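Local coordinates for periplasmic binding protein (Mycobacterium smegmatis, PDB 4MDY), which probably captures an iron-bearing ligand outside the cell membrane and hands it to an ABC transporter, at residues V47-I52 and Q143-N148; K156-R161 and S278-A283; V189-P194 and L209-L214. All blocks are in the same frame, centred on the assembly; numbering follows the deposited sequence.

Class III solute-binding proteins, to which this family belongs, join two alpha/beta lobes through a long helix, and the three contacts sample that plan. Contact 1 lies where helices 40-46 and 134-144 end, just ahead of helix 148-168. That helix then carries the chain to contact 2, where it packs on the C-terminal helix 279-294; the centres of contacts 1 and 2 are about 19 Å apart. Contact 3, about 34 Å from contact 1 between centres and on the opposite side of the chain's centre, belongs to the second lobe, beside strand 176-181. Both its segments fall between those of contact 2 in sequence, so the C-terminal helix meets helix 148-168 only after the chain has passed through contact 3.

Contact 1 of 3, residues V47-I52 and Q143-N148; sequences VGVVPI and QAVFKN
V145 meets V47 and V49 at once: its CG2 lies 4.0 Å from V47 CG2 and equally 4.0 Å from V49 CG2. With chi1 at -53° CG1 stands anti to the carbonyl carbon, and CG2 takes the place between the backbone N and the carbonyl carbon, facing both valines of the other segment. The V47 and V145 side chains meet at a slant, and L44 of helix 40-46 also packs on V145, so the apolar patch runs on into that helix.

After the turn at F146 comes K147, at the N-cap position of helix 148-168. Its side chain is extended beyond CG and slides past V47 in the opposite direction, CD lying 3.9 Å from V47 CB. The ammonium group thereby arrives just past the end of helix 40-46, where NZ donates a 2.9 Å hydrogen bond to V47 O. The nitrogen lies in the carbonyl plane, with a C=O...N angle of 157°. V49 CG2 is 3.9 Å from K147 NZ, so a methyl group flanks the charged tip. A positive charge here would probably interact favourably with the carbonyl-rich C-terminal end of helix 40-46.

The K147 bond links the end of helix 40-46 to the turn between helices 134-144 and 148-168. Each helix leading into the contact ends in a Schellman motif, with G48 and F146, both of positive phi, as the C-prime residues of helices 40-46 and 134-144.

Contact 2 of 3, residues K156-R161 and S278-A283; sequences KSVDDR and SYPVVA
V158 and R161, one turn apart on the same helix, make the contact with Y279, P280 and A283. The valine has CG1 anti to its backbone nitrogen (chi1 167°), which places that methyl 3.7 Å from Y279 CB and obliquely beside the start of the ring. CG2, the other branch, approaches P280 CD at 4.2 Å, the two side chains crossing at about a right angle. Y279 sets out toward V158, but the rest of its side chain leads away, to where W134 and F162 each meet its ring edge-to-face.

R161 folds rather than stretches: the chain is bent at both chi2 and chi3, bringing the guanidinium over A283. The A283 methyl lies under one face of that group, offset toward its rim, with CB 3.8 Å from R161 NH2. R161 NH1 is 3.9 Å from P280 CB. A salt bridge from NH2 to D284 holds the polar end.

Helices 148-168 and 279-294 run nearly parallel here, their local axes 13° apart and 9.7 Å from each other at closest approach. Beyond the pair, helix 265-273 packs on V281 and V282 of the C-terminal helix.

Contact 3 of 3, residues V189-P194 and L209-L214; sequences VQATPP and LQVPAL
A single direct hydrogen bond joins the two segments, from A191 N to A213 O. It is 2.9 Å long and nearly straight at the hydrogen (173°), yet the donor stands well above the carbonyl plane, 48° out of it, instead of lying along a lone pair. Three CA-H...O contacts supplement it. L214 CA approaches V189 O at 3.4 Å, while Q190 CA turns to A213 O, the same carbonyl that accepts the A191 bond. A213 CA in turn points to A191 O.

Q190 and L214 form an antiparallel, non-hydrogen-bonded pair, part of the small two-stranded sheet of 189-190 and 214-215, in which V189 and I215 are joined by backbone hydrogen bonding. Alongside it runs strand 176-181 of the parallel sheet of the second lobe: G181 and L179 bond to the backbones of Q190 and T192, and L178 packs on V211.

Apolar packing begins at this pair and continues along both segments. The side chains of Q190 and L214 meet at a slant, L214 CD1 lying 4.0 Å from Q190 CG. V211 uses both branches on the A191 methyl; its CG1, set between the backbone N and the carbonyl carbon (chi1 69°), is 3.8 Å from A191 CB. P193 CG meets A213 CB.

The proline rings also make van der Waals contacts with backbone carbonyls: P193 CB lies 3.5 Å from V211 O, and P194 CG likewise 3.5 Å from L209 O.

At the P194-Q210 end, Q210 bends at chi2, bringing its NE2 within 3.7 Å of P194 CG near one corner of the ring. A water donates to P194 O over 2.6 Å and accepts a long, weak bond from Q210 NE2, bridging the segments where they draw apart.

Contact 1 of 3, residues V47-I52 and Q143-N148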
ATOM      1  N   VAL A  47      -8.987   5.500 -11.560  1.00 15.43           N
ATOM      2  CA  VAL A  47      -9.676   6.568 -12.298  1.00 18.31           C
ATOM      3  C   VAL A  47      -9.624   6.397 -13.817  1.00 19.28           C
ATOM      4  O   VAL A  47      -9.924   7.323 -14.561  1.00 21.33           O
ATOM      5  CB  VAL A  47      -9.167   7.970 -11.880  1.00 17.99           C
ATOM      6  CG1 VAL A  47      -9.511   8.241 -10.419  1.00 17.21           C
ATOM      7  CG2 VAL A  47      -7.671   8.124 -12.116  1.00 18.53           C
ATOM      8  N   GLY A  48      -9.246   5.205 -14.284  1.00 21.67           N
ATOM      9  CA  GLY A  48      -9.327   4.880 -15.706  1.00 21.23           C
ATOM     10  C   GLY A  48      -8.150   5.333 -16.549  1.00 20.49           C
ATOM     11  O   GLY A  48      -8.236   5.332 -17.768  1.00 24.29           O
ATOM     12  N   VAL A  49      -7.056   5.723 -15.907  1.00 17.77           N
ATOM     13  CA  VAL A  49      -5.834   6.070 -16.611  1.00 18.97           C
ATOM     14  C   VAL A  49      -4.966   4.814 -16.639  1.00 19.81           C
ATOM     15  O   VAL A  49      -4.506   4.354 -15.594  1.00 20.64           O
ATOM     16  CB  VAL A  49      -5.100   7.232 -15.926  1.00 19.23           C
ATOM     17  CG1 VAL A  49      -3.761   7.501 -16.602  1.00 21.21           C
ATOM     18  CG2 VAL A  49      -5.983   8.486 -15.942  1.00 19.54           C
ATOM     19  N   VAL A  50      -4.774   4.240 -17.822  1.00 19.37           N
ATOM     20  CA  VAL A  50      -3.973   3.014 -17.955  1.00 19.29           C
ATOM     21  C   VAL A  50      -2.526   3.400 -18.287  1.00 18.91           C
ATOM     22  O   VAL A  50      -2.262   3.940 -19.362  1.00 19.93           O
ATOM     23  CB  VAL A  50      -4.538   2.069 -19.048  1.00 21.09           C
ATOM     24  CG1 VAL A  50      -3.757   0.765 -19.094  1.00 23.13           C
ATOM     25  CG2 VAL A  50      -6.009   1.773 -18.791  1.00 23.35           C
ATOM     26  N   PRO A  51      -1.582   3.126 -17.370  1.00 18.27           N
ATOM     27  CA  PRO A  51      -0.192   3.494 -17.638  1.00 19.86           C
ATOM     28  C   PRO A  51       0.420   2.695 -18.783  1.00 20.31           C
ATOM     29  O   PRO A  51       0.002   1.565 -19.039  1.00 18.72           O
ATOM     30  CB  PRO A  51       0.544   3.178 -16.332  1.00 21.66           C
ATOM     31  CG  PRO A  51      -0.407   2.454 -15.456  1.00 21.43           C
ATOM     32  CD  PRO A  51      -1.755   2.398 -16.100  1.00 19.79           C
ATOM     33  N   ILE A  52       1.395   3.294 -19.459  1.00 20.68           N
ATOM     34  CA  ILE A  52       2.174   2.595 -20.484  1.00 20.85           C
ATOM     35  C   ILE A  52       3.340   1.817 -19.875  1.00 21.78           C
ATOM     36  O   ILE A  52       3.980   1.011 -20.552  1.00 24.08           O
ATOM     37  CB  ILE A  52       2.709   3.549 -21.561  1.00 22.44           C
ATOM     38  CG1 ILE A  52       3.635   4.613 -20.957  1.00 25.31           C
ATOM     39  CG2 ILE A  52       1.543   4.177 -22.310  1.00 25.07           C
ATOM     40  CD1 ILE A  52       4.611   5.196 -21.944  1.00 27.88           C
ATOM     41  N   GLN A 143      -5.136  14.890  -9.153  1.00 16.18           N
ATOM     42  CA  GLN A 143      -4.961  16.251  -9.673  1.00 15.22           C
ATOM     43  C   GLN A 143      -4.221  16.254 -11.009  1.00 15.09           C
ATOM     44  O   GLN A 143      -4.680  16.849 -11.984  1.00 13.94           O
ATOM     45  CB  GLN A 143      -4.225  17.121  -8.656  1.00 17.70           C
ATOM     46  CG  GLN A 143      -5.104  17.514  -7.486  1.00 20.16           C
ATOM     47  CD  GLN A 143      -4.341  18.151  -6.340  1.00 24.27           C
ATOM     48  OE1 GLN A 143      -3.283  18.745  -6.527  1.00 30.81           O
ATOM     49  NE2 GLN A 143      -4.884  18.034  -5.146  1.00 28.10           N
ATOM     50  N   ALA A 144      -3.098  15.546 -11.041  1.00 15.98           N
ATOM     51  CA  ALA A 144      -2.218  15.510 -12.207  1.00 16.22           C
ATOM     52  C   ALA A 144      -2.857  14.898 -13.457  1.00 17.26           C
ATOM     53  O   ALA A 144      -2.443  15.215 -14.582  1.00 17.98           O
ATOM     54  CB  ALA A 144      -0.953  14.748 -11.859  1.00 18.01           C
ATOM     55  N   VAL A 145      -3.839  14.013 -13.271  1.00 15.95           N
ATOM     56  CA  VAL A 145      -4.500  13.364 -14.410  1.00 17.04           C
ATOM     57  C   VAL A 145      -5.906  13.905 -14.669  1.00 18.19           C
ATOM     58  O   VAL A 145      -6.668  13.324 -15.449  1.00 18.71           O
ATOM     59  CB  VAL A 145      -4.500  11.816 -14.281  1.00 17.08           C
ATOM     60  CG1 VAL A 145      -3.084  11.317 -14.047  1.00 17.24           C
ATOM     61  CG2 VAL A 145      -5.441  11.310 -13.188  1.00 17.36           C
ATOM     62  N   PHE A 146      -6.227  15.029 -14.018  1.00 18.46           N
ATOM     63  CA  PHE A 146      -7.444  15.793 -14.280  1.00 17.20           C
ATOM     64  C   PHE A 146      -8.716  15.040 -13.865  1.00 15.83           C
ATOM     65  O   PHE A 146      -9.756  15.165 -14.505  1.00 16.89           O
ATOM     66  CB  PHE A 146      -7.516  16.213 -15.759  1.00 17.88           C
ATOM     67  CG  PHE A 146      -6.475  17.222 -16.168  1.00 18.94           C
ATOM     68  CD1 PHE A 146      -5.140  16.862 -16.318  1.00 20.40           C
ATOM     69  CD2 PHE A 146      -6.842  18.535 -16.446  1.00 19.60           C
ATOM     70  CE1 PHE A 146      -4.188  17.791 -16.706  1.00 20.60           C
ATOM     71  CE2 PHE A 146      -5.892  19.468 -16.838  1.00 20.71           C
ATOM     72  CZ  PHE A 146      -4.563  19.097 -16.969  1.00 20.76           C
ATOM     73  N   LYS A 147      -8.615  14.257 -12.794  1.00 16.14           N
ATOM     74  CA  LYS A 147      -9.726  13.441 -12.296  1.00 17.56           C
ATOM     75  C   LYS A 147      -9.792  13.523 -10.770  1.00 17.84           C
ATOM     76  O   LYS A 147     -10.048  12.541 -10.071  1.00 17.29           O
ATOM     77  CB  LYS A 147      -9.583  11.996 -12.785  1.00 19.17           C
ATOM     78  CG  LYS A 147      -9.530  11.901 -14.305  1.00 21.74           C
ATOM     79  CD  LYS A 147      -9.760  10.504 -14.832  1.00 24.49           C
ATOM     80  CE  LYS A 147      -9.397  10.397 -16.305  1.00 25.67           C
ATOM     81  NZ  LYS A 147      -9.722   9.045 -16.866  1.00 23.96           N
ATOM     82  N   ASN A 148      -9.559  14.723 -10.260  1.00 18.53           N
ATOM     83  CA  ASN A 148      -9.557  14.941  -8.820  1.00 19.67           C
ATOM     84  C   ASN A 148     -10.919  14.714  -8.163  1.00 17.40           C
ATOM     85  O   ASN A 148     -10.978  14.248  -7.027  1.00 18.32           O
ATOM     86  CB  ASN A 148      -9.005  16.327  -8.478  1.00 21.44           C
ATOM     87  CG  ASN A 148      -9.600  17.418  -9.343  1.00 24.68           C
ATOM     88  OD1 ASN A 148      -9.256  17.545 -10.524  1.00 22.51           O
ATOM     89  ND2 ASN A 148     -10.501  18.211  -8.764  1.00 27.98           N
TER

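Contact 2 of 3, residues K156-R161 and S278-A283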
ATOM      1  N   LYS A 156     -13.204   8.881  -0.206  1.00 19.05           N
ATOM      2  CA  LYS A 156     -14.433   8.827   0.601  1.00 20.43           C
ATOM      3  C   LYS A 156     -14.995   7.414   0.696  1.00 19.54           C
ATOM      4  O   LYS A 156     -15.406   6.970   1.766  1.00 21.47           O
ATOM      5  CB  LYS A 156     -15.527   9.709  -0.006  1.00 23.13           C
ATOM      6  CG  LYS A 156     -15.434  11.183   0.327  1.00 29.32           C
ATOM      7  CD  LYS A 156     -16.488  11.978  -0.435  1.00 32.23           C
ATOM      8  CE  LYS A 156     -16.267  13.478  -0.288  1.00 33.66           C
ATOM      9  NZ  LYS A 156     -17.302  14.281  -0.994  1.00 36.08           N
ATOM     10  N   SER A 157     -15.033   6.736  -0.446  1.00 19.44           N
ATOM     11  CA  SER A 157     -15.586   5.383  -0.547  1.00 19.58           C
ATOM     12  C   SER A 157     -14.836   4.385   0.343  1.00 18.69           C
ATOM     13  O   SER A 157     -15.453   3.557   1.008  1.00 18.48           O
ATOM     14  CB  SER A 157     -15.548   4.917  -2.005  1.00 22.52           C
ATOM     15  OG  SER A 157     -16.170   3.660  -2.145  1.00 24.86           O
ATOM     16  N   VAL A 158     -13.508   4.470   0.344  1.00 18.27           N
ATOM     17  CA  VAL A 158     -12.670   3.626   1.197  1.00 20.27           C
ATOM     18  C   VAL A 158     -12.932   3.895   2.675  1.00 20.28           C
ATOM     19  O   VAL A 158     -13.138   2.959   3.442  1.00 19.02           O
ATOM     20  CB  VAL A 158     -11.172   3.823   0.887  1.00 20.93           C
ATOM     21  CG1 VAL A 158     -10.293   3.197   1.968  1.00 21.97           C
ATOM     22  CG2 VAL A 158     -10.841   3.243  -0.481  1.00 22.07           C
ATOM     23  N   ASP A 159     -12.925   5.170   3.065  1.00 20.53           N
ATOM     24  CA  ASP A 159     -13.216   5.549   4.449  1.00 22.01           C
ATOM     25  C   ASP A 159     -14.569   4.985   4.887  1.00 22.62           C
ATOM     26  O   ASP A 159     -14.692   4.408   5.977  1.00 22.26           O
ATOM     27  CB  ASP A 159     -13.211   7.076   4.612  1.00 24.68           C
ATOM     28  CG  ASP A 159     -11.808   7.674   4.578  1.00 28.87           C
ATOM     29  OD1 ASP A 159     -10.819   6.923   4.750  1.00 30.51           O
ATOM     30  OD2 ASP A 159     -11.690   8.905   4.383  1.00 30.61           O
ATOM     31  N   ASP A 160     -15.572   5.142   4.026  1.00 23.57           N
ATOM     32  CA  ASP A 160     -16.922   4.644   4.298  1.00 26.05           C
ATOM     33  C   ASP A 160     -16.982   3.125   4.443  1.00 23.90           C
ATOM     34  O   ASP A 160     -17.715   2.621   5.287  1.00 25.32           O
ATOM     35  CB  ASP A 160     -17.900   5.090   3.204  1.00 29.19           C
ATOM     36  CG  ASP A 160     -18.182   6.589   3.234  1.00 30.78           C
ATOM     37  OD1 ASP A 160     -17.835   7.267   4.229  1.00 37.77           O
ATOM     38  OD2 ASP A 160     -18.759   7.093   2.250  1.00 35.31           O
ATOM     39  N   ARG A 161     -16.232   2.397   3.622  1.00 21.29           N
ATOM     40  CA  ARG A 161     -16.142   0.936   3.777  1.00 22.76           C
ATOM     41  C   ARG A 161     -15.677   0.537   5.177  1.00 21.36           C
ATOM     42  O   ARG A 161     -16.285  -0.323   5.810  1.00 23.90           O
ATOM     43  CB  ARG A 161     -15.206   0.311   2.735  1.00 23.84           C
ATOM     44  CG  ARG A 161     -15.739   0.290   1.306  1.00 28.19           C
ATOM     45  CD  ARG A 161     -17.027  -0.510   1.144  1.00 31.83           C
ATOM     46  NE  ARG A 161     -16.904  -1.902   1.596  1.00 36.96           N
ATOM     47  CZ  ARG A 161     -16.346  -2.892   0.896  1.00 40.32           C
ATOM     48  NH1 ARG A 161     -15.832  -2.681  -0.315  1.00 41.83           N
ATOM     49  NH2 ARG A 161     -16.300  -4.112   1.419  1.00 39.08           N
ATOM     50  N   SER A 278      -7.117  -1.441  -3.615  1.00 13.89           N
ATOM     51  CA  SER A 278      -6.747  -2.571  -2.764  1.00 15.19           C
ATOM     52  C   SER A 278      -7.468  -2.551  -1.413  1.00 15.73           C
ATOM     53  O   SER A 278      -7.820  -3.606  -0.872  1.00 17.66           O
ATOM     54  CB  SER A 278      -5.229  -2.666  -2.592  1.00 15.56           C
ATOM     55  OG  SER A 278      -4.743  -1.920  -1.494  1.00 15.08           O
ATOM     56  N   TYR A 279      -7.702  -1.362  -0.873  1.00 15.39           N
ATOM     57  CA  TYR A 279      -8.355  -1.270   0.433  1.00 16.69           C
ATOM     58  C   TYR A 279      -9.774  -1.868   0.496  1.00 18.03           C
ATOM     59  O   TYR A 279     -10.134  -2.441   1.524  1.00 20.56           O
ATOM     60  CB  TYR A 279      -8.355   0.170   0.969  1.00 17.79           C
ATOM     61  CG  TYR A 279      -7.182   0.526   1.865  1.00 18.40           C
ATOM     62  CD1 TYR A 279      -6.672  -0.378   2.807  1.00 21.01           C
ATOM     63  CD2 TYR A 279      -6.603   1.790   1.800  1.00 19.14           C
ATOM     64  CE1 TYR A 279      -5.602  -0.041   3.622  1.00 19.42           C
ATOM     65  CE2 TYR A 279      -5.545   2.139   2.618  1.00 18.62           C
ATOM     66  CZ  TYR A 279      -5.048   1.228   3.529  1.00 20.17           C
ATOM     67  OH  TYR A 279      -3.999   1.591   4.335  1.00 23.06           O
ATOM     68  N   PRO A 280     -10.580  -1.733  -0.580  1.00 18.08           N
ATOM     69  CA  PRO A 280     -11.847  -2.480  -0.643  1.00 17.71           C
ATOM     70  C   PRO A 280     -11.682  -3.990  -0.462  1.00 18.32           C
ATOM     71  O   PRO A 280     -12.535  -4.623   0.161  1.00 18.60           O
ATOM     72  CB  PRO A 280     -12.387  -2.133  -2.036  1.00 17.23           C
ATOM     73  CG  PRO A 280     -11.889  -0.741  -2.261  1.00 19.15           C
ATOM     74  CD  PRO A 280     -10.502  -0.731  -1.660  1.00 19.15           C
ATOM     75  N   VAL A 281     -10.593  -4.557  -0.976  1.00 18.66           N
ATOM     76  CA  VAL A 281     -10.301  -5.986  -0.764  1.00 18.46           C
ATOM     77  C   VAL A 281     -10.044  -6.281   0.722  1.00 17.79           C
ATOM     78  O   VAL A 281     -10.482  -7.310   1.244  1.00 18.85           O
ATOM     79  CB  VAL A 281      -9.098  -6.454  -1.612  1.00 19.81           C
ATOM     80  CG1 VAL A 281      -8.688  -7.879  -1.252  1.00 20.57           C
ATOM     81  CG2 VAL A 281      -9.421  -6.343  -3.092  1.00 22.61           C
ATOM     82  N   VAL A 282      -9.346  -5.368   1.397  1.00 18.83           N
ATOM     83  CA  VAL A 282      -9.097  -5.488   2.833  1.00 17.57           C
ATOM     84  C   VAL A 282     -10.420  -5.413   3.596  1.00 18.39           C
ATOM     85  O   VAL A 282     -10.658  -6.216   4.501  1.00 17.97           O
ATOM     86  CB  VAL A 282      -8.111  -4.406   3.339  1.00 17.60           C
ATOM     87  CG1 VAL A 282      -7.902  -4.509   4.845  1.00 17.10           C
ATOM     88  CG2 VAL A 282      -6.775  -4.494   2.600  1.00 18.56           C
ATOM     89  N   ALA A 283     -11.286  -4.471   3.221  1.00 20.33           N
ATOM     90  CA  ALA A 283     -12.584  -4.323   3.889  1.00 20.55           C
ATOM     91  C   ALA A 283     -13.486  -5.547   3.657  1.00 21.55           C
ATOM     92  O   ALA A 283     -14.327  -5.863   4.495  1.00 24.22           O
ATOM     93  CB  ALA A 283     -13.280  -3.044   3.444  1.00 21.78           C
TER

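Contact 3 of 3, residues V189-P194 and L209-L214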
ATOM      1  N   VAL A 189      10.399 -10.337  15.292  1.00 18.08           N
ATOM      2  CA  VAL A 189       9.129 -10.084  14.629  1.00 17.96           C
ATOM      3  C   VAL A 189       9.127  -8.681  14.043  1.00 18.50           C
ATOM      4  O   VAL A 189       9.526  -7.716  14.708  1.00 18.01           O
ATOM      5  CB  VAL A 189       7.945 -10.228  15.611  1.00 17.77           C
ATOM      6  CG1 VAL A 189       6.656  -9.706  14.994  1.00 16.94           C
ATOM      7  CG2 VAL A 189       7.792 -11.679  16.045  1.00 18.59           C
ATOM      8  N   GLN A 190       8.665  -8.580  12.803  1.00 18.85           N
ATOM      9  CA  GLN A 190       8.498  -7.298  12.135  1.00 19.00           C
ATOM     10  C   GLN A 190       7.079  -6.789  12.360  1.00 17.39           C
ATOM     11  O   GLN A 190       6.122  -7.554  12.286  1.00 17.48           O
ATOM     12  CB  GLN A 190       8.797  -7.455  10.654  1.00 20.58           C
ATOM     13  CG  GLN A 190      10.185  -8.030  10.432  1.00 23.37           C
ATOM     14  CD  GLN A 190      10.579  -8.077   8.978  1.00 27.39           C
ATOM     15  OE1 GLN A 190      10.238  -9.024   8.264  1.00 37.31           O
ATOM     16  NE2 GLN A 190      11.318  -7.072   8.532  1.00 27.12           N
ATOM     17  N   ALA A 191       6.948  -5.500  12.644  1.00 18.39           N
ATOM     18  CA  ALA A 191       5.637  -4.905  12.912  1.00 18.13           C
ATOM     19  C   ALA A 191       5.471  -3.557  12.221  1.00 19.12           C
ATOM     20  O   ALA A 191       6.445  -2.893  11.871  1.00 17.58           O
ATOM     21  CB  ALA A 191       5.419  -4.754  14.405  1.00 17.39           C
ATOM     22  N   THR A 192       4.219  -3.173  12.021  1.00 18.85           N
ATOM     23  CA  THR A 192       3.889  -1.868  11.492  1.00 21.18           C
ATOM     24  C   THR A 192       3.517  -0.955  12.669  1.00 21.46           C
ATOM     25  O   THR A 192       2.475  -1.141  13.301  1.00 19.86           O
ATOM     26  CB  THR A 192       2.740  -1.957  10.475  1.00 22.28           C
ATOM     27  OG1 THR A 192       3.150  -2.763   9.359  1.00 23.23           O
ATOM     28  CG2 THR A 192       2.359  -0.572   9.977  1.00 21.11           C
ATOM     29  N   PRO A 193       4.383   0.024  12.983  1.00 22.33           N
ATOM     30  CA  PRO A 193       4.055   0.903  14.097  1.00 22.37           C
ATOM     31  C   PRO A 193       2.830   1.759  13.775  1.00 24.06           C
ATOM     32  O   PRO A 193       2.544   2.005  12.601  1.00 21.22           O
ATOM     33  CB  PRO A 193       5.301   1.784  14.239  1.00 23.68           C
ATOM     34  CG  PRO A 193       6.399   1.009  13.599  1.00 24.54           C
ATOM     35  CD  PRO A 193       5.736   0.283  12.463  1.00 25.04           C
ATOM     36  N   PRO A 194       2.098   2.194  14.808  1.00 25.44           N
ATOM     37  CA  PRO A 194       0.961   3.074  14.565  1.00 23.33           C
ATOM     38  C   PRO A 194       1.324   4.244  13.648  1.00 22.03           C
ATOM     39  O   PRO A 194       2.407   4.797  13.749  1.00 22.82           O
ATOM     40  CB  PRO A 194       0.597   3.569  15.965  1.00 25.97           C
ATOM     41  CG  PRO A 194       1.045   2.489  16.880  1.00 25.36           C
ATOM     42  CD  PRO A 194       2.236   1.843  16.235  1.00 26.53           C
ATOM     43  N   LEU A 209      -2.020  -1.105  19.050  1.00 26.72           N
ATOM     44  CA  LEU A 209      -0.979  -1.021  20.074  1.00 28.45           C
ATOM     45  C   LEU A 209       0.290  -0.340  19.573  1.00 25.94           C
ATOM     46  O   LEU A 209       0.726  -0.581  18.454  1.00 22.31           O
ATOM     47  CB  LEU A 209      -0.586  -2.429  20.535  1.00 30.15           C
ATOM     48  CG  LEU A 209      -1.570  -3.208  21.391  1.00 32.70           C
ATOM     49  CD1 LEU A 209      -0.989  -4.590  21.672  1.00 31.49           C
ATOM     50  CD2 LEU A 209      -1.869  -2.453  22.681  1.00 34.67           C
ATOM     51  N   GLN A 210       0.883   0.500  20.416  1.00 30.02           N
ATOM     52  CA  GLN A 210       2.238   0.989  20.183  1.00 30.78           C
ATOM     53  C   GLN A 210       3.195  -0.197  20.111  1.00 27.93           C
ATOM     54  O   GLN A 210       3.166  -1.080  20.962  1.00 28.17           O
ATOM     55  CB  GLN A 210       2.686   1.957  21.294  1.00 37.42           C
ATOM     56  CG  GLN A 210       2.609   3.425  20.902  1.00 45.26           C
ATOM     57  CD  GLN A 210       3.547   3.771  19.753  1.00 52.27           C
ATOM     58  OE1 GLN A 210       4.627   3.188  19.616  1.00 62.80           O
ATOM     59  NE2 GLN A 210       3.135   4.719  18.918  1.00 58.35           N
ATOM     60  N   VAL A 211       4.031  -0.213  19.083  1.00 25.29           N
ATOM     61  CA  VAL A 211       4.943  -1.320  18.856  1.00 25.94           C
ATOM     62  C   VAL A 211       6.129  -0.806  18.024  1.00 25.37           C
ATOM     63  O   VAL A 211       5.953   0.063  17.170  1.00 22.95           O
ATOM     64  CB  VAL A 211       4.203  -2.492  18.147  1.00 26.90           C
ATOM     65  CG1 VAL A 211       3.823  -2.133  16.715  1.00 28.08           C
ATOM     66  CG2 VAL A 211       5.029  -3.763  18.155  1.00 29.63           C
ATOM     67  N   PRO A 212       7.343  -1.321  18.286  1.00 25.56           N
ATOM     68  CA  PRO A 212       8.477  -0.953  17.434  1.00 25.04           C
ATOM     69  C   PRO A 212       8.431  -1.691  16.101  1.00 23.30           C
ATOM     70  O   PRO A 212       7.779  -2.720  15.998  1.00 23.68           O
ATOM     71  CB  PRO A 212       9.706  -1.363  18.257  1.00 26.05           C
ATOM     72  CG  PRO A 212       9.208  -2.100  19.452  1.00 29.85           C
ATOM     73  CD  PRO A 212       7.726  -2.255  19.360  1.00 28.38           C
ATOM     74  N   ALA A 213       9.126  -1.164  15.098  1.00 22.32           N
ATOM     75  CA  ALA A 213       9.118  -1.745  13.758  1.00 21.60           C
ATOM     76  C   ALA A 213       9.694  -3.161  13.757  1.00 21.99           C
ATOM     77  O   ALA A 213       9.353  -3.984  12.899  1.00 20.71           O
ATOM     78  CB  ALA A 213       9.903  -0.864  12.801  1.00 22.63           C
ATOM     79  N   LEU A 214      10.574  -3.421  14.717  1.00 19.51           N
ATOM     80  CA  LEU A 214      11.181  -4.720  14.901  1.00 20.87           C
ATOM     81  C   LEU A 214      11.190  -5.047  16.386  1.00 20.51           C
ATOM     82  O   LEU A 214      11.701  -4.282  17.206  1.00 20.41           O
ATOM     83  CB  LEU A 214      12.603  -4.717  14.350  1.00 22.12           C
ATOM     84  CG  LEU A 214      13.372  -6.042  14.363  1.00 23.83           C
ATOM     85  CD1 LEU A 214      12.768  -7.032  13.380  1.00 25.24           C
ATOM     86  CD2 LEU A 214      14.831  -5.787  14.043  1.00 26.92           C
TER
HETATM   87  O   HOH W   1       4.092   5.162  15.721  1.00 33.89           O